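Local coordinates for Tb427.07.360- putative uncharacterized metacyclic invariant surface protein from Trypanosoma brucei (Trypanosoma brucei, PDB 5VTL) that is of unknown function but is probably an invariant surface protein of the metacyclic stage, with an extended helical fold of the trypanosomal glutamic acid/alanine-rich protein family, at residues T3-S8 with C152-G157; A9-S14 with R130-P135; Q46-R51 with K200-A205. One frame throughout, in Å; residues are numbered along the deposited sequence.

Interaction 1 (T3-S8 with C152-G157); sequences TVSHVS and CEFFTG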
ATOM      1  N   THR A   3     -28.894  13.995  12.996  1.00  4.98           N
ATOM      2  CA  THR A   3     -29.745  13.103  12.238  1.00  5.81           C
ATOM      3  C   THR A   3     -29.003  11.797  11.956  1.00  3.00           C
ATOM      4  O   THR A   3     -27.776  11.730  12.054  1.00  4.17           O
ATOM      5  CB  THR A   3     -30.140  13.723  10.898  1.00  8.11           C
ATOM      6  OG1 THR A   3     -29.003  13.760  10.039  1.00  5.41           O
ATOM      7  CG2 THR A   3     -30.697  15.133  11.083  1.00 11.62           C
ATOM      8  N   VAL A   4     -29.756  10.770  11.579  1.00  3.59           N
ATOM      9  CA  VAL A   4     -29.176   9.506  11.141  1.00  3.70           C
ATOM     10  C   VAL A   4     -28.028   9.704  10.146  1.00  4.11           C
ATOM     11  O   VAL A   4     -26.968   9.121  10.313  1.00  4.92           O
ATOM     12  CB  VAL A   4     -30.291   8.615  10.544  1.00  6.90           C
ATOM     13  CG1 VAL A   4     -29.721   7.431   9.813  1.00  6.12           C
ATOM     14  CG2 VAL A   4     -31.217   8.175  11.680  1.00  5.09           C
ATOM     15  N   SER A   5     -28.216  10.573   9.148  1.00  4.73           N
ATOM     16  CA  SER A   5     -27.169  10.799   8.155  1.00  6.07           C
ATOM     17  C   SER A   5     -25.912  11.438   8.767  1.00  4.38           C
ATOM     18  O   SER A   5     -24.794  11.068   8.378  1.00  5.59           O
ATOM     19  CB  SER A   5     -27.688  11.645   7.002  1.00  9.92           C
ATOM     20  OG  SER A   5     -28.647  10.914   6.260  1.00  8.75           O
ATOM     21  N   HIS A   6     -26.079  12.379   9.699  1.00  3.17           N
ATOM     22  CA  HIS A   6     -24.920  13.014  10.343  1.00  4.75           C
ATOM     23  C   HIS A   6     -24.150  11.939  11.097  1.00  5.07           C
ATOM     24  O   HIS A   6     -22.933  11.833  11.003  1.00  3.37           O
ATOM     25  CB  HIS A   6     -25.311  14.089  11.352  1.00  4.19           C
ATOM     26  CG  HIS A   6     -25.980  15.301  10.774  1.00  5.33           C
ATOM     27  ND1 HIS A   6     -25.299  16.289  10.097  1.00 12.49           N
ATOM     28  CD2 HIS A   6     -27.262  15.724  10.856  1.00  4.52           C
ATOM     29  CE1 HIS A   6     -26.141  17.249   9.764  1.00  5.53           C
ATOM     30  NE2 HIS A   6     -27.341  16.926  10.205  1.00 11.69           N
ATOM     31  N   VAL A   7     -24.869  11.130  11.854  1.00  4.13           N
ATOM     32  CA  VAL A   7     -24.199  10.118  12.679  1.00  3.88           C
ATOM     33  C   VAL A   7     -23.564   9.040  11.804  1.00  2.38           C
ATOM     34  O   VAL A   7     -22.461   8.561  12.086  1.00  3.66           O
ATOM     35  CB  VAL A   7     -25.190   9.514  13.697  1.00  4.33           C
ATOM     36  CG1 VAL A   7     -24.553   8.367  14.470  1.00  9.65           C
ATOM     37  CG2 VAL A   7     -25.635  10.585  14.645  1.00  7.06           C
ATOM     38  N   SER A   8     -24.226   8.654  10.712  1.00  4.04           N
ATOM     39  CA  SER A   8     -23.632   7.676   9.810  1.00  5.18           C
ATOM     40  C   SER A   8     -22.283   8.151   9.245  1.00  3.59           C
ATOM     41  O   SER A   8     -21.308   7.384   9.176  1.00  3.04           O
ATOM     42  CB  SER A   8     -24.592   7.350   8.660  1.00  9.93           C
ATOM     43  OG  SER A   8     -25.665   6.582   9.140  1.00 11.12           O
ATOM     44  N   CYS A 152     -18.957  16.480   4.437  1.00  4.23           N
ATOM     45  CA  CYS A 152     -19.278  17.707   3.739  1.00  6.20           C
ATOM     46  C   CYS A 152     -20.728  17.692   3.203  1.00  9.54           C
ATOM     47  O   CYS A 152     -21.378  18.737   3.137  1.00  9.22           O
ATOM     48  CB  CYS A 152     -18.258  17.948   2.623  1.00  6.92           C
ATOM     49  SG  CYS A 152     -16.713  18.604   3.264  1.00  9.85           S
ATOM     50  N   GLU A 153     -21.233  16.517   2.843  1.00  6.56           N
ATOM     51  CA  GLU A 153     -22.602  16.416   2.334  1.00  8.45           C
ATOM     52  C   GLU A 153     -23.636  16.751   3.426  1.00 13.77           C
ATOM     53  O   GLU A 153     -24.671  17.403   3.158  1.00  7.06           O
ATOM     54  CB  GLU A 153     -22.859  15.016   1.753  1.00  8.45           C
ATOM     55  CG  GLU A 153     -24.272  14.815   1.209  1.00 11.93           C
ATOM     56  CD  GLU A 153     -24.486  13.456   0.579  1.00 18.98           C
ATOM     57  OE1 GLU A 153     -23.557  12.619   0.584  1.00 13.31           O
ATOM     58  OE2 GLU A 153     -25.601  13.219   0.100  1.00 16.79           O
ATOM     59  N   PHE A 154     -23.365  16.315   4.655  1.00  6.37           N
ATOM     60  CA  PHE A 154     -24.381  16.393   5.703  1.00  7.27           C
ATOM     61  C   PHE A 154     -24.205  17.484   6.754  1.00  7.80           C
ATOM     62  O   PHE A 154     -25.200  18.013   7.247  1.00 12.59           O
ATOM     63  CB  PHE A 154     -24.585  15.011   6.336  1.00  8.19           C
ATOM     64  CG  PHE A 154     -25.145  14.013   5.371  1.00  8.44           C
ATOM     65  CD1 PHE A 154     -26.435  14.159   4.888  1.00 11.97           C
ATOM     66  CD2 PHE A 154     -24.378  12.962   4.907  1.00  8.36           C
ATOM     67  CE1 PHE A 154     -26.944  13.265   3.981  1.00  8.11           C
ATOM     68  CE2 PHE A 154     -24.890  12.064   3.989  1.00 14.43           C
ATOM     69  CZ  PHE A 154     -26.177  12.222   3.527  1.00 11.63           C
ATOM     70  N   PHE A 155     -22.967  17.831   7.096  1.00  5.86           N
ATOM     71  CA  PHE A 155     -22.720  18.836   8.097  1.00  5.53           C
ATOM     72  C   PHE A 155     -22.666  20.182   7.398  1.00  8.67           C
ATOM     73  O   PHE A 155     -22.579  20.251   6.161  1.00  7.11           O
ATOM     74  CB  PHE A 155     -21.444  18.535   8.883  1.00 10.13           C
ATOM     75  CG  PHE A 155     -21.597  17.348   9.835  1.00  8.58           C
ATOM     76  CD1 PHE A 155     -21.447  16.051   9.377  1.00  8.23           C
ATOM     77  CD2 PHE A 155     -21.953  17.544  11.154  1.00  7.32           C
ATOM     78  CE1 PHE A 155     -21.625  14.977  10.228  1.00  5.56           C
ATOM     79  CE2 PHE A 155     -22.115  16.487  12.013  1.00  5.98           C
ATOM     80  CZ  PHE A 155     -21.944  15.206  11.558  1.00  5.30           C
ATOM     81  N   THR A 156     -22.739  21.234   8.200  1.00 11.52           N
ATOM     82  CA  THR A 156     -22.669  22.603   7.707  1.00 11.15           C
ATOM     83  C   THR A 156     -21.308  22.917   7.073  1.00 11.76           C
ATOM     84  O   THR A 156     -20.304  22.247   7.332  1.00  6.89           O
ATOM     85  CB  THR A 156     -23.051  23.611   8.829  1.00 10.24           C
ATOM     86  OG1 THR A 156     -22.254  23.378   9.994  1.00 16.38           O
ATOM     87  CG2 THR A 156     -24.515  23.460   9.202  1.00 12.48           C
ATOM     88  N   GLY A 157     -21.292  23.900   6.178  1.00  6.30           N
ATOM     89  CA  GLY A 157     -20.078  24.265   5.463  1.00  6.63           C
ATOM     90  C   GLY A 157     -18.882  24.609   6.334  1.00 11.44           C
ATOM     91  O   GLY A 157     -17.743  24.356   5.942  1.00 10.59           O
TER
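His6 turns the edge of its imidazole toward the face of Phe155, a T-shaped (edge-to-face) aromatic pair in the elongated helical fold of this surface protein. The ring centroids of His6 and Phe155 are 4.6 Å apart and the planes meet at 65°. ND1 of His6 sits 3.6 Å above the plane of the Phe155 ring, over its centre. CB of His6 supports the same ring from the root of the side chain, 3.6 Å from CZ of Phe155. The far part of that ring also rests on backbone: CE1 of Phe155 is 3.5 Å from O of His6.

The second first-shell contact is a CH-pi interaction. CB of Ser5 lies over one face of the Phe154 ring, 3.6 Å from its centroid and 16° off the normal. The opposite face is covered from within its own segment by CG of Glu153, so the phenyl ring is sandwiched between aliphatic carbons. CG of Phe154 is anti to its carbonyl carbon (chi1 -65°), and this carries the ring across to Ser5.

Further out, the start of helix 4-58 positions Ser5 and His6. Thr3 is its N-cap residue, and the modelled capping bond from His6 N to Thr3 OG1 is less certain, because OG1 is crowded in the model. On the other side, helix 141-154 ends just before Phe155, and the chain turns there toward helix 157-209. Tyr111 of helix 105-116 packs on His6, and Gln1 touches both His6 and Phe155. The turn is tied at two points. The disulfide joins SG of Cys152 to SG of Cys160, and N of Thr156 is hydrogen-bonded to OE1 of Gln1.

Interaction 2 (A9-S14 with R130-P135); sequences AACLFS and RGCSLP
Cys11 and Cys132 meet without any flat side-chain group between them: no ring face or ring edge takes part, and a disulfide carries the contact. The rings within the two segments pack outside this contact. The flat ring of Phe13 belongs to the packing against Leu163 and Met167 of helix 157-209. Apart from it, the puckered ring of Pro135 touches His18 and Phe22 further along helix 4-58.

The bond from SG of Cys11 to SG of Cys132 is 2.1 Å long. Its chi3 of 102° is positive, a right-handed disulfide turned near the perpendicular. Both CB atoms point across the contact, and with SG anti to the backbone N in each cysteine (chi1 -178° and -172°) the sulfurs meet between the chains. The CA atoms of Cys11 and Cys132 are 5.8 Å apart. The CB of Cys11 and the CB of Cys132 are 3.9 Å apart. Ser14, one helical turn on from Cys11, adds a looser contact, with its CB 4.4 Å from SG of Cys132.

A water forms a second bridge. It donates to OG of Ser14 at 2.8 Å and to O of Cys132 at 2.9 Å. Ser14 OG is also hydrogen-bonded to OD1 of Asp109, so helix 105-116 helps to place it.

The loop is shaped around its cysteine. Cys132 is the centre of an inverse gamma turn, closed by a weak bond from Ser133 N to Gly131 O. Leu112 packs on Cys132, and Leu134 N is hydrogen-bonded to OE2 of Glu15. With little surface buried between the two segments, the join rests on covalent and water-mediated links more than on apolar packing. The disulfide ties the loop after helix 123-130 covalently to helix 4-58.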
ATOM      1  N   ALA A   9     -22.257   9.403   8.816  1.00  3.78           N
ATOM      2  CA  ALA A   9     -21.045  10.024   8.305  1.00  5.59           C
ATOM      3  C   ALA A   9     -19.934  10.035   9.368  1.00  3.98           C
ATOM      4  O   ALA A   9     -18.782   9.683   9.093  1.00  2.84           O
ATOM      5  CB  ALA A   9     -21.348  11.433   7.880  1.00  3.92           C
ATOM      6  N   ALA A  10     -20.278  10.440  10.581  1.00  4.44           N
ATOM      7  CA  ALA A  10     -19.298  10.506  11.661  1.00  3.23           C
ATOM      8  C   ALA A  10     -18.770   9.128  12.013  1.00  4.51           C
ATOM      9  O   ALA A  10     -17.593   8.970  12.308  1.00  3.98           O
ATOM     10  CB  ALA A  10     -19.906  11.150  12.891  1.00  4.54           C
ATOM     11  N   CYS A  11     -19.651   8.133  12.016  1.00  4.59           N
ATOM     12  CA  CYS A  11     -19.232   6.790  12.367  1.00  4.20           C
ATOM     13  C   CYS A  11     -18.270   6.207  11.317  1.00  4.54           C
ATOM     14  O   CYS A  11     -17.228   5.643  11.644  1.00  4.08           O
ATOM     15  CB  CYS A  11     -20.443   5.878  12.568  1.00  5.75           C
ATOM     16  SG  CYS A  11     -19.913   4.228  13.071  1.00  8.99           S
ATOM     17  N   LEU A  12     -18.602   6.364  10.043  1.00  4.92           N
ATOM     18  CA  LEU A  12     -17.699   5.938   8.977  1.00  4.81           C
ATOM     19  C   LEU A  12     -16.316   6.560   9.134  1.00  5.36           C
ATOM     20  O   LEU A  12     -15.294   5.879   8.977  1.00  4.29           O
ATOM     21  CB  LEU A  12     -18.296   6.290   7.617  1.00  3.56           C
ATOM     22  CG  LEU A  12     -17.648   5.659   6.382  1.00  6.86           C
ATOM     23  CD1 LEU A  12     -18.688   5.547   5.256  1.00 13.13           C
ATOM     24  CD2 LEU A  12     -16.458   6.485   5.892  1.00 10.19           C
ATOM     25  N   PHE A  13     -16.282   7.838   9.482  1.00  4.26           N
ATOM     26  CA  PHE A  13     -15.019   8.559   9.645  1.00  3.09           C
ATOM     27  C   PHE A  13     -14.226   8.017  10.862  1.00  4.79           C
ATOM     28  O   PHE A  13     -13.025   7.744  10.776  1.00  3.46           O
ATOM     29  CB  PHE A  13     -15.330  10.052   9.802  1.00  3.21           C
ATOM     30  CG  PHE A  13     -14.125  10.941   9.783  1.00 13.85           C
ATOM     31  CD1 PHE A  13     -12.992  10.595   9.065  1.00 16.51           C
ATOM     32  CD2 PHE A  13     -14.115  12.120  10.518  1.00 22.98           C
ATOM     33  CE1 PHE A  13     -11.886  11.420   9.052  1.00 12.81           C
ATOM     34  CE2 PHE A  13     -13.002  12.955  10.507  1.00 23.20           C
ATOM     35  CZ  PHE A  13     -11.890  12.599   9.778  1.00 16.32           C
ATOM     36  N   SER A  14     -14.905   7.844  11.993  1.00  4.83           N
ATOM     37  CA  SER A  14     -14.257   7.303  13.178  1.00  4.78           C
ATOM     38  C   SER A  14     -13.683   5.903  12.946  1.00  5.03           C
ATOM     39  O   SER A  14     -12.523   5.606  13.308  1.00  5.09           O
ATOM     40  CB  SER A  14     -15.237   7.263  14.336  1.00  5.09           C
ATOM     41  OG  SER A  14     -14.623   6.691  15.480  1.00  4.80           O
ATOM     42  N   ARG A 130     -23.975   4.669  19.344  1.00  4.88           N
ATOM     43  CA  ARG A 130     -23.522   3.831  20.439  1.00  9.15           C
ATOM     44  C   ARG A 130     -22.789   2.570  19.964  1.00  8.95           C
ATOM     45  O   ARG A 130     -21.948   2.045  20.683  1.00  9.95           O
ATOM     46  CB  ARG A 130     -24.666   3.506  21.399  1.00 10.81           C
ATOM     47  CG  ARG A 130     -25.670   2.522  20.893  1.00 28.60           C
ATOM     48  CD  ARG A 130     -26.513   2.022  22.070  1.00 32.38           C
ATOM     49  NE  ARG A 130     -26.850   3.189  22.881  1.00 37.09           N
ATOM     50  CZ  ARG A 130     -28.000   3.853  22.808  1.00 41.97           C
ATOM     51  NH1 ARG A 130     -28.973   3.425  22.002  1.00 17.31           N
ATOM     52  NH2 ARG A 130     -28.175   4.935  23.561  1.00 17.27           N
ATOM     53  N   GLY A 131     -23.080   2.099  18.755  1.00  8.17           N
ATOM     54  CA  GLY A 131     -22.485   0.854  18.257  1.00 12.77           C
ATOM     55  C   GLY A 131     -21.245   1.068  17.393  1.00  9.64           C
ATOM     56  O   GLY A 131     -20.713   0.137  16.796  1.00  8.72           O
ATOM     57  N   CYS A 132     -20.795   2.308  17.337  1.00  6.56           N
ATOM     58  CA  CYS A 132     -19.751   2.700  16.401  1.00  8.36           C
ATOM     59  C   CYS A 132     -18.380   2.432  16.988  1.00  8.54           C
ATOM     60  O   CYS A 132     -17.696   3.344  17.416  1.00  7.77           O
ATOM     61  CB  CYS A 132     -19.894   4.194  16.040  1.00  8.68           C
ATOM     62  SG  CYS A 132     -18.771   4.634  14.733  1.00  8.81           S
ATOM     63  N   SER A 133     -17.979   1.164  17.028  1.00  8.91           N
ATOM     64  CA  SER A 133     -16.754   0.806  17.745  1.00  8.01           C
ATOM     65  C   SER A 133     -15.998  -0.289  17.031  1.00 13.53           C
ATOM     66  O   SER A 133     -15.223  -1.008  17.659  1.00 11.15           O
ATOM     67  CB  SER A 133     -17.117   0.326  19.137  1.00 11.27           C
ATOM     68  OG  SER A 133     -18.014  -0.771  19.047  1.00 12.89           O
ATOM     69  N   LEU A 134     -16.230  -0.405  15.723  1.00  8.17           N
ATOM     70  CA  LEU A 134     -15.592  -1.436  14.906  1.00  8.31           C
ATOM     71  C   LEU A 134     -14.647  -0.784  13.894  1.00 10.89           C
ATOM     72  O   LEU A 134     -15.122  -0.228  12.865  1.00  8.79           O
ATOM     73  CB  LEU A 134     -16.661  -2.250  14.193  1.00 12.62           C
ATOM     74  CG  LEU A 134     -16.184  -3.442  13.360  1.00 26.35           C
ATOM     75  CD1 LEU A 134     -15.350  -4.421  14.183  1.00 38.05           C
ATOM     76  CD2 LEU A 134     -17.369  -4.156  12.743  1.00 35.44           C
ATOM     77  N   PRO A 135     -13.319  -0.839  14.172  1.00  7.54           N
ATOM     78  CA  PRO A 135     -12.361  -0.243  13.237  1.00  6.56           C
ATOM     79  C   PRO A 135     -12.486  -0.853  11.861  1.00  9.40           C
ATOM     80  O   PRO A 135     -12.700  -2.054  11.733  1.00  8.35           O
ATOM     81  CB  PRO A 135     -10.986  -0.574  13.861  1.00 10.63           C
ATOM     82  CG  PRO A 135     -11.264  -0.729  15.308  1.00 14.48           C
ATOM     83  CD  PRO A 135     -12.631  -1.386  15.358  1.00 10.03           C
TER
HETATM   84  O   HOH W   1     -15.148   4.086  16.356  1.00  6.62           O

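Interaction 3 (Q46-R51 with K200-A205); sequences QDAVRR and KAAEEA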
ATOM      1  N   GLN A  46      21.069 -14.549 -11.300  1.00  7.47           N
ATOM      2  CA  GLN A  46      22.444 -14.949 -11.051  1.00  9.77           C
ATOM      3  C   GLN A  46      22.684 -16.399 -11.446  1.00  8.74           C
ATOM      4  O   GLN A  46      23.739 -16.732 -12.013  1.00 11.75           O
ATOM      5  CB  GLN A  46      22.779 -14.718  -9.570  1.00  7.67           C
ATOM      6  CG  GLN A  46      22.959 -13.235  -9.255  1.00 11.27           C
ATOM      7  CD  GLN A  46      23.151 -12.988  -7.784  1.00 16.15           C
ATOM      8  OE1 GLN A  46      22.401 -13.510  -6.969  1.00 13.52           O
ATOM      9  NE2 GLN A  46      24.145 -12.185  -7.432  1.00 14.32           N
ATOM     10  N   ASP A  47      21.698 -17.254 -11.175  1.00  8.69           N
ATOM     11  CA  ASP A  47      21.773 -18.682 -11.500  1.00  8.01           C
ATOM     12  C   ASP A  47      21.780 -18.870 -13.015  1.00 10.58           C
ATOM     13  O   ASP A  47      22.501 -19.710 -13.559  1.00 10.56           O
ATOM     14  CB  ASP A  47      20.574 -19.421 -10.909  1.00 15.11           C
ATOM     15  CG  ASP A  47      20.695 -20.949 -11.027  1.00 20.85           C
ATOM     16  OD1 ASP A  47      21.682 -21.520 -10.525  1.00 19.76           O
ATOM     17  OD2 ASP A  47      19.800 -21.574 -11.624  1.00 21.64           O
ATOM     18  N   ALA A  48      20.973 -18.062 -13.687  1.00  6.75           N
ATOM     19  CA  ALA A  48      20.802 -18.156 -15.127  1.00  7.21           C
ATOM     20  C   ALA A  48      22.117 -17.756 -15.776  1.00  9.67           C
ATOM     21  O   ALA A  48      22.568 -18.413 -16.716  1.00  8.45           O
ATOM     22  CB  ALA A  48      19.638 -17.253 -15.579  1.00  7.95           C
ATOM     23  N   VAL A  49      22.752 -16.703 -15.252  1.00  9.08           N
ATOM     24  CA  VAL A  49      24.043 -16.263 -15.776  1.00  9.21           C
ATOM     25  C   VAL A  49      25.065 -17.396 -15.608  1.00 14.98           C
ATOM     26  O   VAL A  49      25.797 -17.719 -16.534  1.00  8.66           O
ATOM     27  CB  VAL A  49      24.544 -14.935 -15.108  1.00 10.08           C
ATOM     28  CG1 VAL A  49      26.001 -14.669 -15.397  1.00  7.92           C
ATOM     29  CG2 VAL A  49      23.712 -13.719 -15.585  1.00  8.89           C
ATOM     30  N   ARG A  50      25.109 -18.011 -14.433  1.00  9.04           N
ATOM     31  CA  ARG A  50      26.023 -19.137 -14.221  1.00  9.25           C
ATOM     32  C   ARG A  50      25.767 -20.249 -15.229  1.00  8.57           C
ATOM     33  O   ARG A  50      26.698 -20.780 -15.834  1.00 13.55           O
ATOM     34  CB  ARG A  50      25.900 -19.688 -12.800  1.00 16.31           C
ATOM     35  CG  ARG A  50      26.848 -20.853 -12.524  1.00 19.07           C
ATOM     36  CD  ARG A  50      26.553 -21.544 -11.219  1.00 16.93           C
ATOM     37  NE  ARG A  50      25.164 -21.974 -11.122  1.00 18.41           N
ATOM     38  CZ  ARG A  50      24.650 -23.025 -11.752  1.00 22.41           C
ATOM     39  NH1 ARG A  50      25.402 -23.753 -12.559  1.00 27.94           N
ATOM     40  NH2 ARG A  50      23.370 -23.331 -11.597  1.00 23.98           N
ATOM     41  N   ARG A  51      24.506 -20.606 -15.416  1.00  8.75           N
ATOM     42  CA  ARG A  51      24.161 -21.658 -16.359  1.00 11.53           C
ATOM     43  C   ARG A  51      24.607 -21.343 -17.779  1.00 12.80           C
ATOM     44  O   ARG A  51      25.168 -22.191 -18.475  1.00  8.10           O
ATOM     45  CB  ARG A  51      22.662 -21.898 -16.314  1.00 11.00           C
ATOM     46  CG  ARG A  51      22.192 -22.568 -15.028  1.00 10.81           C
ATOM     47  CD  ARG A  51      20.693 -22.579 -14.969  1.00 11.87           C
ATOM     48  NE  ARG A  51      20.098 -23.293 -16.099  1.00 13.30           N
ATOM     49  CZ  ARG A  51      18.794 -23.295 -16.380  1.00 15.30           C
ATOM     50  NH1 ARG A  51      18.326 -23.990 -17.410  1.00 18.46           N
ATOM     51  NH2 ARG A  51      17.949 -22.595 -15.632  1.00 17.10           N
ATOM     52  N   LYS A 200      15.154 -17.888 -19.835  1.00 10.05           N
ATOM     53  CA  LYS A 200      15.012 -18.263 -21.229  1.00  8.15           C
ATOM     54  C   LYS A 200      16.347 -18.246 -21.965  1.00  6.97           C
ATOM     55  O   LYS A 200      16.591 -19.083 -22.835  1.00  6.89           O
ATOM     56  CB  LYS A 200      14.016 -17.349 -21.926  1.00  9.45           C
ATOM     57  CG  LYS A 200      12.588 -17.534 -21.487  1.00 11.65           C
ATOM     58  CD  LYS A 200      11.676 -16.509 -22.158  1.00 10.81           C
ATOM     59  CE  LYS A 200      10.245 -16.476 -21.567  1.00 20.00           C
ATOM     60  NZ  LYS A 200       9.491 -17.717 -21.874  1.00 31.44           N
ATOM     61  N   ALA A 201      17.213 -17.287 -21.629  1.00  6.99           N
ATOM     62  CA  ALA A 201      18.576 -17.251 -22.163  1.00  8.22           C
ATOM     63  C   ALA A 201      19.385 -18.472 -21.751  1.00 10.91           C
ATOM     64  O   ALA A 201      20.047 -19.105 -22.588  1.00  8.99           O
ATOM     65  CB  ALA A 201      19.281 -15.998 -21.707  1.00  8.51           C
ATOM     66  N   ALA A 202      19.329 -18.813 -20.463  1.00  7.56           N
ATOM     67  CA  ALA A 202      20.057 -19.974 -19.978  1.00  5.63           C
ATOM     68  C   ALA A 202      19.541 -21.224 -20.682  1.00  9.64           C
ATOM     69  O   ALA A 202      20.317 -22.100 -21.062  1.00 11.23           O
ATOM     70  CB  ALA A 202      19.915 -20.120 -18.486  1.00  9.18           C
ATOM     71  N   GLU A 203      18.231 -21.298 -20.861  1.00  8.06           N
ATOM     72  CA  GLU A 203      17.616 -22.498 -21.442  1.00 12.33           C
ATOM     73  C   GLU A 203      18.051 -22.643 -22.890  1.00 18.24           C
ATOM     74  O   GLU A 203      18.350 -23.753 -23.367  1.00 12.59           O
ATOM     75  CB  GLU A 203      16.096 -22.425 -21.338  1.00  9.58           C
ATOM     76  CG  GLU A 203      15.621 -22.669 -19.912  1.00 16.89           C
ATOM     77  CD  GLU A 203      14.147 -22.439 -19.725  1.00 21.08           C
ATOM     78  OE1 GLU A 203      13.490 -21.964 -20.681  1.00 17.56           O
ATOM     79  OE2 GLU A 203      13.654 -22.737 -18.606  1.00 13.27           O
ATOM     80  N   GLU A 204      18.098 -21.518 -23.591  1.00 10.19           N
ATOM     81  CA  GLU A 204      18.537 -21.531 -24.992  1.00 10.13           C
ATOM     82  C   GLU A 204      19.986 -21.934 -25.102  1.00 15.17           C
ATOM     83  O   GLU A 204      20.347 -22.749 -25.957  1.00 16.92           O
ATOM     84  CB  GLU A 204      18.331 -20.167 -25.663  1.00 13.96           C
ATOM     85  CG  GLU A 204      18.587 -20.217 -27.184  1.00 17.96           C
ATOM     86  CD  GLU A 204      18.672 -18.860 -27.857  1.00 30.48           C
ATOM     87  OE1 GLU A 204      19.692 -18.625 -28.551  1.00 28.54           O
ATOM     88  OE2 GLU A 204      17.729 -18.040 -27.735  1.00 24.34           O
ATOM     89  N   ALA A 205      20.819 -21.351 -24.247  1.00 10.94           N
ATOM     90  CA  ALA A 205      22.236 -21.659 -24.217  1.00 12.46           C
ATOM     91  C   ALA A 205      22.454 -23.143 -24.009  1.00 11.45           C
ATOM     92  O   ALA A 205      23.285 -23.770 -24.672  1.00 14.12           O
ATOM     93  CB  ALA A 205      22.913 -20.906 -23.099  1.00  9.57           C
TER
HETATM   94  O   HOH W   2      15.349 -23.692 -16.506  1.00 21.23           O
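Ala48 and Ala202 bring two long helices together by close apolar packing. The CA atoms of Ala48 and Ala202 are 5.2 Å apart. The helices run nearly parallel, with an angle of 18° between the segment axes and a closest approach of 8.4 Å. The small side chains permit this spacing: CB of Ala48 is 4.1 Å from CB of Ala202. The methyl of Ala202 also lies 3.6 Å from O of Ala48.

Arg51 extends the packing with both its CB and its flat end, each against the methyl of Ala202. Its guanidinium lies over Ala202, with CB of Ala202 3.9 Å from the plane and over its centre. A bend at chi3 (59°) folds the group across the methyl. NH1 of Arg51 is 3.9 Å from CG of Glu203, and the two side chains run side by side in the same direction.

The polar link between them goes through water. The water lies in the guanidinium plane, accepts from NH2 of Arg51 at 3.0 Å and donates to OE2 of Glu203 at 2.9 Å. The direct salt bridge of Arg51 runs from NH1 to OE1 of Glu206, one turn further along helix 157-209. Helix 63-102 packs on both helices through Ala69 and Ala65, completing a three-helix bundle. The chemistry is thus layered: alanines set the close spacing, while at the margin Arg51 is paired directly with Glu206 and joined to Glu203 through water, which probably adds electrostatic attraction between the helices.

Overall arrangement
All three interactions use helix 4-58. Interactions 1 and 2 lie near its start, with centres 13 Å apart. They touch where CE1 of Phe155 packs 4.3 Å from CB of Ala9. Along the chain, the segments of interaction 2 fall between those of interaction 1. Interaction 3 lies on the other side of the chain's centre, about 62 Å from interaction 1 and 56 Å from interaction 2, centre to centre. Its segments alternate in sequence with theirs. Helix 4-58 thus spans the distance from the disulfide-linked end, where the shorter helices gather, to the parallel pairing with helix 157-209. This is consistent with the extended helical shape of the protein.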